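Local atomic coordinates of rRNA adenine N-6-methyltransferase (PDB entry 6NVM), a protein that dimethylates a single adenine of 23S rRNA at N6, using S-adenosyl-L-methionine, and so lowers the affinity of ribosomes for macrolide, lincosamide and streptogramin B antibiotics. Residues A77-G82 and V95-I100. Residues are numbered along the deposited sequence; the frame is centred on the assembly and turned at random. Where two conformers were deposited one is given.
Sequences AGPGEG and VTSYEI
A water donates a hydrogen bond to the backbone oxygen of Tyr98, Tyr98 O, at 2.7 Å and accepts one from Gly78 N at 2.8 Å. Direct pairing is absent here, since Gly78 N and Tyr98 O lie 4.0 Å apart. The ring of Pro79 also reaches this oxygen. Its CD methylene comes close to the carbonyl, with Pro79 CD 2.9 Å from Tyr98 O.

The other side of the ring, CB and CG, meets Ser97. Ser97 has two conformers. In the one described, the hydroxyl is anti to the backbone N (chi1 -178°), which brings OG up to the CB-CG side of the ring. The 3.0 Å approach of Pro79 CB to Ser97 OG holds for this conformer alone and is doubtful as a firm contact. In the same conformer OG hydrogen-bonds to Glu76. Leu108 of helix 102-111 touches both side chains.

A second water joins the loop to Glu99. It accepts from Gly80 N at 3.0 Å and donates to Glu99 OE1 at 2.8 Å. The Glu99 chain bends at chi2 (49°), which turns the carboxylate back toward the loop. The other oxygen, OE2, is held by the backbone N of Asp101.

The arrangement belongs to the class I methyltransferase fold. Residues 77-82 form the glycine-rich loop between strand 73-77 and helix 83-89, and Glu99 follows the neighbouring parallel strand 94-98. Gly78 and Glu99 are predicted to bind S-adenosyl-L-methionine, and in this superfamily an acidic residue at the end of this strand typically binds the ribose hydroxyls. Pro79 makes the closest direct contacts but has no N-H to offer. The spacing of loop and strand beside the predicted cofactor site thus probably depends on ring packing and ordered water.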
# COMPACT_ATOMS: atom_id res chain seq x y z
N ALA A 77 6.57 1.06 -12.11
CA ALA A 77 7.02 2.44 -12.07
C ALA A 77 8.39 2.49 -11.41
O ALA A 77 8.73 1.64 -10.58
CB ALA A 77 6.02 3.33 -11.30
N GLY A 78 9.18 3.50 -11.79
CA GLY A 78 10.55 3.60 -11.35
C GLY A 78 11.38 2.38 -11.73
O GLY A 78 12.02 1.75 -10.88
N PRO A 79 11.37 2.02 -13.01
CA PRO A 79 12.09 0.79 -13.43
C PRO A 79 13.60 0.89 -13.32
O PRO A 79 14.25 -0.16 -13.20
CB PRO A 79 11.65 0.60 -14.88
CG PRO A 79 11.25 1.97 -15.35
CD PRO A 79 10.67 2.65 -14.14
N GLY A 80 14.17 2.09 -13.38
CA GLY A 80 15.61 2.21 -13.22
C GLY A 80 16.35 1.40 -14.27
O GLY A 80 16.10 1.53 -15.47
N GLU A 81 17.26 0.53 -13.81
CA GLU A 81 18.12 -0.22 -14.71
C GLU A 81 17.41 -1.37 -15.41
O GLU A 81 17.92 -1.89 -16.41
CB GLU A 81 19.33 -0.77 -13.94
CG GLU A 81 20.15 0.29 -13.21
CD GLU A 81 20.90 1.21 -14.15
OE1 GLU A 81 20.88 0.96 -15.38
OE2 GLU A 81 21.51 2.18 -13.67
N GLY A 82 16.26 -1.80 -14.90
CA GLY A 82 15.47 -2.82 -15.55
C GLY A 82 15.79 -4.25 -15.18
O GLY A 82 15.21 -5.16 -15.78
N VAL A 95 4.84 -7.15 -18.69
CA VAL A 95 5.18 -6.01 -17.84
C VAL A 95 5.09 -4.76 -18.69
O VAL A 95 5.66 -4.70 -19.79
CB VAL A 95 6.58 -6.14 -17.22
CG1 VAL A 95 6.87 -4.94 -16.32
CG2 VAL A 95 6.72 -7.45 -16.46
N THR A 96 4.37 -3.76 -18.18
CA THR A 96 4.34 -2.43 -18.77
C THR A 96 5.09 -1.53 -17.80
O THR A 96 4.61 -1.28 -16.68
CB THR A 96 2.91 -1.96 -19.01
OG1 THR A 96 2.22 -2.94 -19.79
CG2 THR A 96 2.89 -0.63 -19.73
N SER A 97 6.22 -1.00 -18.25
CA SER A 97 7.17 -0.29 -17.40
C SER A 97 7.19 1.18 -17.79
O SER A 97 7.48 1.51 -18.95
CB SER A 97 8.56 -0.91 -17.54
OG SER A 97 9.50 -0.28 -16.70
N TYR A 98 6.90 2.06 -16.83
CA TYR A 98 6.80 3.49 -17.09
C TYR A 98 8.11 4.20 -16.78
O TYR A 98 8.65 4.08 -15.68
CB TYR A 98 5.66 4.09 -16.26
CG TYR A 98 4.32 3.73 -16.82
CD1 TYR A 98 3.77 2.47 -16.60
CD2 TYR A 98 3.60 4.63 -17.60
CE1 TYR A 98 2.55 2.12 -17.14
CE2 TYR A 98 2.38 4.29 -18.14
CZ TYR A 98 1.86 3.03 -17.91
OH TYR A 98 0.64 2.68 -18.43
N GLU A 99 8.61 4.95 -17.76
CA GLU A 99 9.80 5.78 -17.58
C GLU A 99 9.49 7.17 -18.13
O GLU A 99 9.26 7.33 -19.33
CB GLU A 99 11.00 5.16 -18.29
CG GLU A 99 12.23 6.05 -18.31
CD GLU A 99 12.55 6.61 -16.94
OE1 GLU A 99 12.79 5.80 -16.02
OE2 GLU A 99 12.55 7.84 -16.78
N ILE A 100 9.49 8.17 -17.24
CA ILE A 100 9.05 9.50 -17.64
C ILE A 100 10.09 10.20 -18.52
O ILE A 100 9.73 11.04 -19.35
CB ILE A 100 8.72 10.34 -16.39
CG1 ILE A 100 7.94 11.59 -16.79
CG2 ILE A 100 9.99 10.70 -15.64
CD1 ILE A 100 7.38 12.37 -15.60
O HOH W 1 8.14 5.55 -13.43
O HOH W 2 12.94 4.87 -13.43